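Local coordinates for putative peptide ABC-transport system periplasmic peptide-binding protein (Campylobacter jejuni, PDB 4OEV) that binds nickel outside the cytoplasm, here together with oxalate, and probably delivers it to an ABC-type importer, at residues Arg17-Pro20 with Ala21-Glu24; Val397-Ser400 with Ser401-Ser404; Val421-Ala424 with Leu425-Arg429. All blocks are in the same frame, centred on the assembly; numbering follows the deposited sequence.

How the contacts relate
The three contacts are all local, and they follow one another along the chain. Contact 1 sits in the loop between strand 6-11 and helix 30-33. Contact 2 runs off the end of helix 395-398, and contact 3 lies wholly on the next helix, 419-429. The last two form one unit: their centres are about 12 Å apart, with Asp422 accepting from the backbone of Ser400, Gln426 reaching Glu399, and Phe398 packing on Val421. Contact 1 stands apart, its centre about 20 Å from that of contact 2 and 26 Å from that of contact 3. A turn thus shapes a loop whose Ser23 side chain lies about 12 Å from nickel, whereas side-chain bonds tie helix 395-398 to helix 419-429.

Contact 1. Residues Arg17-Pro20 with Ala21-Glu24; sequences RINP and AYSE
Two overlapping turns span Asn19-Ser23, with Pro20 and Ala21 in 3-10 conformation: Tyr22 N donates to Asn19 O at 2.9 Å, and Ser23 N to Pro20 O at 3.1 Å. The side chain of Asn19 reinforces the start of the first turn. With CG anti to the backbone N (chi1 177°), its OD1 swings forward to accept from Ala21 N at 2.9 Å, closing an Asx turn in which the donor stands above the carbonyl plane. Both oxygens of Asn19, backbone and side chain, are therefore engaged by successive backbone N-H groups. Its ND2 comes up to the edge of the Tyr22 ring, 3.9 Å from CE2, with the amide turned steeply against the ring, and binds Asn154 OD1 elsewhere in the chain.

Tyr22 is the centre of the side-chain packing. The guanidinium of Arg17 lies almost flat over one ring face, the planes 12° apart, and CZ stands 3.7 Å from the ring centroid: a stacked cation-pi pair. Arg17 NH1 sits over the middle of the ring, 3.5 Å from Tyr22 CE1, whereas NH2 hangs just past the rim beside Tyr22 CD1. A bend at chi3 (-75°) turns the arginine's planar end onto the tyrosine face. Ala21 CB occupies the opposite face, near the rim, so the ring is held between a cation and a methyl group.

The stack is pinned at its polar ends, Arg17 NH1 by Asn149 O and Tyr22 OH by Asn96 O. In the fold this turn belongs to the loop that leaves strand 6-11, with the side chains of Ile18 and Pro20 resting on Ile30 of helix 30-33. The same loop continues to the nickel ligand His26, whose ND1 bonds Glu24 O just ahead of that helix.

Contact 2. Residues Val397-Ser400 with Ser401-Ser404; sequences VFES and SQDS
Glu399 OE2 is gripped twice by Ser401. The hydroxyl OG donates to it at 2.8 Å, on the syn lone pair, while Ser401 N, 3.0 Å from OE2, approaches from above the carboxylate plane. The glutamate reaches this position through a bend at chi2 (-97°), which folds the carboxylate back over the chain that follows. Ser401 OG is itself an acceptor: Gln402 NE2 points at it at 3.2 Å, nearly straight and within its own amide plane, and a glycerol, probably from the crystallisation liquor, also bonds it. In the backbone two successive turns carry the chain away from helix 395-398, with Gln402 N bonded to Glu399 O at 2.9 Å and Asp403 N to Ser400 O at 3.2 Å.

Neighbours engage both acidic groups: Glu399 OE1 takes Gln426 NE2 from helix 419-429, and Asp403 is held by His415 and His417. The result is a directional relay, from the glutamine amide through the serine hydroxyl to the carboxylate. The donors on OE2 restrict the rotation of the buried Glu399 carboxylate and would favour its charged form, whereas the nearby Asp422 carboxylate would oppose ionisation; the balance is not settled.

Contact 3. Residues Val421-Ala424 with Leu425-Arg429; sequences VDIA and LQKAR
Val421 and Leu425 lie side by side one helical turn apart and point the same way, with Val421 CG1 3.9 Å from Leu425 CD1. CG1 of the valine is anti to the backbone N (chi1 167°), which places this methyl beside the leucine. On a more exposed flank Ile423 and Lys427 repeat the pattern: Lys427 CD runs alongside Ile423 CG2 at 4.0 Å, and the bend at chi4 (34°) keeps NZ close to the same methyl. Gln426 uses its stem differently, laying CG against Asp422 O at 3.1 Å, a tight approach, while its extended chain leads away to the amide held by Glu399.

Helical backbone bonds underlie these pairs. Leu425 N meets Val421 O at 3.0 Å, and Ala428 N meets Ala424 O at 2.8 Å.

The valine and leucine face Phe444 of helix 434-450, and Ala428 touches Tyr441 there. Arg429, the last helical residue, makes salt bridges to Asp391 and Glu105. Chemically the helix is amphipathic: Val421, Leu425 and the alanines make its buried side largely apolar, the charge of buried Arg429 is balanced by two acids, and on the outer flank the lysine lays both its stem and its ammonium group against Ile423.

Contact 1. Residues Arg17-Pro20 with Ala21-Glu24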
loop_
_atom_site.group_PDB
_atom_site.type_symbol
_atom_site.label_atom_id
_atom_site.label_comp_id
_atom_site.label_asym_id
_atom_site.label_seq_id
_atom_site.Cartn_x
_atom_site.Cartn_y
_atom_site.Cartn_z
ATOM N N ARG A 17 -1.371 15.831 3.297
ATOM C CA ARG A 17 -0.263 16.372 4.117
ATOM C C ARG A 17 1.019 15.727 3.621
ATOM O O ARG A 17 1.188 14.500 3.716
ATOM C CB ARG A 17 -0.494 16.089 5.611
ATOM C CG ARG A 17 -1.653 16.839 6.226
ATOM C CD ARG A 17 -1.882 16.411 7.682
ATOM N NE ARG A 17 -2.521 15.106 7.778
ATOM C CZ ARG A 17 -2.868 14.517 8.920
ATOM N NH1 ARG A 17 -2.633 15.087 10.097
ATOM N NH2 ARG A 17 -3.457 13.344 8.894
ATOM N N ILE A 18 1.876 16.515 2.971
ATOM C CA ILE A 18 3.095 15.950 2.430
ATOM C C ILE A 18 4.108 15.896 3.551
ATOM O O ILE A 18 5.031 16.709 3.632
ATOM C CB ILE A 18 3.628 16.736 1.201
ATOM C CG1 ILE A 18 2.554 16.771 0.090
ATOM C CG2 ILE A 18 4.881 16.047 0.643
ATOM C CD1 ILE A 18 2.900 17.708 -1.099
ATOM N N ASN A 19 3.940 14.886 4.386
ATOM C CA ASN A 19 4.683 14.765 5.629
ATOM C C ASN A 19 4.800 13.282 5.923
ATOM O O ASN A 19 3.784 12.595 6.025
ATOM C CB ASN A 19 3.941 15.524 6.724
ATOM C CG ASN A 19 4.588 15.417 8.074
ATOM O OD1 ASN A 19 5.355 14.502 8.369
ATOM N ND2 ASN A 19 4.293 16.382 8.908
ATOM N N PRO A 20 6.038 12.775 5.990
ATOM C CA PRO A 20 6.298 11.357 6.273
ATOM C C PRO A 20 5.464 10.787 7.457
ATOM O O PRO A 20 5.085 9.626 7.397
ATOM C CB PRO A 20 7.797 11.342 6.599
ATOM C CG PRO A 20 8.346 12.528 5.871
ATOM C CD PRO A 20 7.263 13.511 5.625
ATOM N N ALA A 21 5.171 11.593 8.485
ATOM C CA ALA A 21 4.420 11.091 9.638
ATOM C C ALA A 21 3.002 10.626 9.269
ATOM O O ALA A 21 2.396 9.859 10.042
ATOM C CB ALA A 21 4.339 12.134 10.711
ATOM N N TYR A 22 2.485 11.086 8.121
ATOM C CA TYR A 22 1.119 10.749 7.669
ATOM C C TYR A 22 1.126 9.963 6.349
ATOM O O TYR A 22 0.089 9.843 5.658
ATOM C CB TYR A 22 0.266 12.059 7.561
ATOM C CG TYR A 22 0.335 12.794 8.883
ATOM C CD1 TYR A 22 -0.310 12.260 10.009
ATOM C CD2 TYR A 22 1.074 13.950 9.028
ATOM C CE1 TYR A 22 -0.236 12.863 11.231
ATOM C CE2 TYR A 22 1.168 14.601 10.292
ATOM C CZ TYR A 22 0.505 14.044 11.374
ATOM O OH TYR A 22 0.540 14.608 12.617
ATOM N N SER A 23 2.271 9.338 6.054
ATOM C CA SER A 23 2.358 8.426 4.910
ATOM C C SER A 23 1.375 7.248 5.023
ATOM O O SER A 23 1.419 6.512 6.010
ATOM C CB SER A 23 3.723 7.816 4.811
ATOM O OG SER A 23 3.751 6.884 3.752
ATOM N N GLU A 24 0.562 7.030 3.992
ATOM C CA GLU A 24 -0.310 5.859 3.964
ATOM C C GLU A 24 0.040 4.918 2.821
ATOM O O GLU A 24 -0.796 4.129 2.402
ATOM C CB GLU A 24 -1.788 6.271 3.867
ATOM C CG GLU A 24 -2.256 6.947 5.151
ATOM C CD GLU A 24 -3.753 7.090 5.226
ATOM O OE1 GLU A 24 -4.385 7.488 4.221
ATOM O OE2 GLU A 24 -4.312 6.726 6.275
#

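Contact 2. Residues Val397-Ser400 with Ser401-Ser404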
loop_
_atom_site.group_PDB
_atom_site.type_symbol
_atom_site.label_atom_id
_atom_site.label_comp_id
_atom_site.label_asym_id
_atom_site.label_seq_id
_atom_site.Cartn_x
_atom_site.Cartn_y
_atom_site.Cartn_z
ATOM N N VAL A 397 -3.779 -3.919 8.864
ATOM C CA VAL A 397 -4.941 -4.393 8.024
ATOM C C VAL A 397 -5.838 -5.439 8.719
ATOM O O VAL A 397 -7.076 -5.389 8.568
ATOM C CB VAL A 397 -4.423 -4.952 6.685
ATOM C CG1 VAL A 397 -5.572 -5.660 5.816
ATOM C CG2 VAL A 397 -3.808 -3.856 5.869
ATOM N N PHE A 398 -5.227 -6.367 9.462
ATOM C CA PHE A 398 -5.920 -7.551 10.027
ATOM C C PHE A 398 -5.990 -7.545 11.542
ATOM O O PHE A 398 -6.804 -8.245 12.127
ATOM C CB PHE A 398 -5.200 -8.839 9.596
ATOM C CG PHE A 398 -5.157 -9.011 8.065
ATOM C CD1 PHE A 398 -6.316 -9.313 7.373
ATOM C CD2 PHE A 398 -3.972 -8.844 7.361
ATOM C CE1 PHE A 398 -6.293 -9.445 5.968
ATOM C CE2 PHE A 398 -3.936 -8.968 5.974
ATOM C CZ PHE A 398 -5.103 -9.284 5.277
ATOM N N GLU A 399 -5.074 -6.833 12.196
ATOM C CA GLU A 399 -5.059 -6.951 13.633
ATOM C C GLU A 399 -6.203 -6.214 14.307
ATOM O O GLU A 399 -6.644 -5.109 13.867
ATOM C CB GLU A 399 -3.662 -6.488 14.150
ATOM C CG GLU A 399 -3.092 -7.292 15.315
ATOM C CD GLU A 399 -3.405 -6.581 16.586
ATOM O OE1 GLU A 399 -3.099 -7.120 17.669
ATOM O OE2 GLU A 399 -3.900 -5.420 16.501
ATOM N N SER A 400 -6.708 -6.806 15.411
ATOM C CA SER A 400 -7.921 -6.278 16.052
ATOM C C SER A 400 -7.845 -4.839 16.480
ATOM O O SER A 400 -8.826 -4.114 16.348
ATOM C CB SER A 400 -8.258 -7.061 17.347
ATOM O OG SER A 400 -8.938 -8.249 17.007
ATOM N N SER A 401 -6.701 -4.395 17.052
ATOM C CA SER A 401 -6.625 -3.024 17.534
ATOM C C SER A 401 -6.611 -1.986 16.398
ATOM O O SER A 401 -6.641 -0.762 16.637
ATOM C CB SER A 401 -5.384 -2.800 18.437
ATOM O OG SER A 401 -4.169 -2.940 17.692
ATOM N N GLN A 402 -6.546 -2.472 15.177
ATOM C CA GLN A 402 -6.431 -1.617 14.000
ATOM C C GLN A 402 -7.751 -1.535 13.248
ATOM O O GLN A 402 -7.817 -0.981 12.151
ATOM C CB GLN A 402 -5.313 -2.189 13.119
ATOM C CG GLN A 402 -4.046 -2.335 13.907
ATOM C CD GLN A 402 -3.468 -1.005 14.280
ATOM O OE1 GLN A 402 -3.263 -0.185 13.402
ATOM N NE2 GLN A 402 -3.181 -0.767 15.605
ATOM N N ASP A 403 -8.804 -2.090 13.861
ATOM C CA ASP A 403 -10.154 -1.839 13.464
ATOM C C ASP A 403 -10.397 -0.343 13.359
ATOM O O ASP A 403 -10.152 0.400 14.319
ATOM C CB ASP A 403 -11.115 -2.494 14.492
ATOM C CG ASP A 403 -12.586 -2.467 14.065
ATOM O OD1 ASP A 403 -13.045 -1.529 13.360
ATOM O OD2 ASP A 403 -13.297 -3.414 14.495
ATOM N N SER A 404 -10.820 0.116 12.181
ATOM C CA SER A 404 -10.900 1.557 11.927
ATOM C C SER A 404 -12.074 2.247 12.582
ATOM O O SER A 404 -12.148 3.500 12.546
ATOM C CB SER A 404 -10.890 1.836 10.432
ATOM O OG SER A 404 -12.034 1.326 9.759
#

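Contact 3. Residues Val421-Ala424 with Leu425-Arg429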
loop_
_atom_site.group_PDB
_atom_site.type_symbol
_atom_site.label_atom_id
_atom_site.label_comp_id
_atom_site.label_asym_id
_atom_site.label_seq_id
_atom_site.Cartn_x
_atom_site.Cartn_y
_atom_site.Cartn_z
ATOM N N VAL A 421 -5.040 -14.735 14.538
ATOM C CA VAL A 421 -4.362 -13.760 13.707
ATOM C C VAL A 421 -3.634 -12.729 14.572
ATOM O O VAL A 421 -2.438 -12.468 14.334
ATOM C CB VAL A 421 -5.293 -13.057 12.769
ATOM C CG1 VAL A 421 -4.594 -11.861 12.172
ATOM C CG2 VAL A 421 -5.809 -14.088 11.655
ATOM N N ASP A 422 -4.321 -12.162 15.571
ATOM C CA ASP A 422 -3.681 -11.149 16.431
ATOM C C ASP A 422 -2.388 -11.656 17.031
ATOM O O ASP A 422 -1.376 -10.955 17.001
ATOM C CB ASP A 422 -4.584 -10.670 17.575
ATOM C CG ASP A 422 -5.744 -9.827 17.102
ATOM O OD1 ASP A 422 -5.728 -9.358 15.919
ATOM O OD2 ASP A 422 -6.684 -9.605 17.924
ATOM N N ILE A 423 -2.422 -12.878 17.564
ATOM C CA ILE A 423 -1.279 -13.474 18.241
ATOM C C ILE A 423 -0.115 -13.775 17.270
ATOM O O ILE A 423 1.072 -13.596 17.581
ATOM C CB ILE A 423 -1.713 -14.760 18.948
ATOM C CG1 ILE A 423 -2.672 -14.422 20.085
ATOM C CG2 ILE A 423 -0.525 -15.525 19.457
ATOM C CD1 ILE A 423 -3.412 -15.645 20.639
ATOM N N ALA A 424 -0.476 -14.237 16.092
ATOM C CA ALA A 424 0.504 -14.622 15.108
ATOM C C ALA A 424 1.271 -13.407 14.640
ATOM O O ALA A 424 2.494 -13.441 14.581
ATOM C CB ALA A 424 -0.171 -15.336 13.935
ATOM N N LEU A 425 0.566 -12.335 14.304
ATOM C CA LEU A 425 1.238 -11.131 13.812
ATOM C C LEU A 425 2.067 -10.437 14.878
ATOM O O LEU A 425 3.089 -9.774 14.585
ATOM C CB LEU A 425 0.225 -10.158 13.288
ATOM C CG LEU A 425 -0.487 -10.624 11.997
ATOM C CD1 LEU A 425 -1.455 -9.565 11.601
ATOM C CD2 LEU A 425 0.528 -10.835 10.857
ATOM N N GLN A 426 1.608 -10.526 16.110
ATOM C CA GLN A 426 2.346 -9.893 17.212
ATOM C C GLN A 426 3.608 -10.624 17.447
ATOM O O GLN A 426 4.672 -9.990 17.569
ATOM C CB GLN A 426 1.472 -9.819 18.487
ATOM C CG GLN A 426 0.343 -8.742 18.401
ATOM C CD GLN A 426 -0.563 -8.688 19.652
ATOM O OE1 GLN A 426 -0.172 -9.113 20.740
ATOM N NE2 GLN A 426 -1.770 -8.151 19.491
ATOM N N LYS A 427 3.541 -11.958 17.535
ATOM C CA LYS A 427 4.776 -12.731 17.689
ATOM C C LYS A 427 5.693 -12.525 16.490
ATOM O O LYS A 427 6.881 -12.239 16.626
ATOM C CB LYS A 427 4.487 -14.223 17.869
ATOM C CG LYS A 427 3.933 -14.597 19.263
ATOM C CD LYS A 427 3.399 -16.019 19.259
ATOM C CE LYS A 427 3.236 -16.580 20.675
ATOM N NZ LYS A 427 2.838 -15.557 21.683
ATOM N N ALA A 428 5.115 -12.605 15.307
ATOM C CA ALA A 428 5.917 -12.526 14.090
ATOM C C ALA A 428 6.756 -11.258 13.994
ATOM O O ALA A 428 7.881 -11.299 13.525
ATOM C CB ALA A 428 4.969 -12.621 12.845
ATOM N N ARG A 429 6.176 -10.125 14.372
ATOM C CA ARG A 429 6.827 -8.828 14.212
ATOM C C ARG A 429 7.853 -8.551 15.320
ATOM O O ARG A 429 8.785 -7.729 15.142
ATOM C CB ARG A 429 5.759 -7.705 14.178
ATOM C CG ARG A 429 5.159 -7.345 15.518
ATOM C CD ARG A 429 3.868 -6.595 15.328
ATOM N NE ARG A 429 3.957 -5.413 14.450
ATOM C CZ ARG A 429 3.810 -4.150 14.889
ATOM N NH1 ARG A 429 3.845 -3.119 14.050
ATOM N NH2 ARG A 429 3.605 -3.905 16.183
#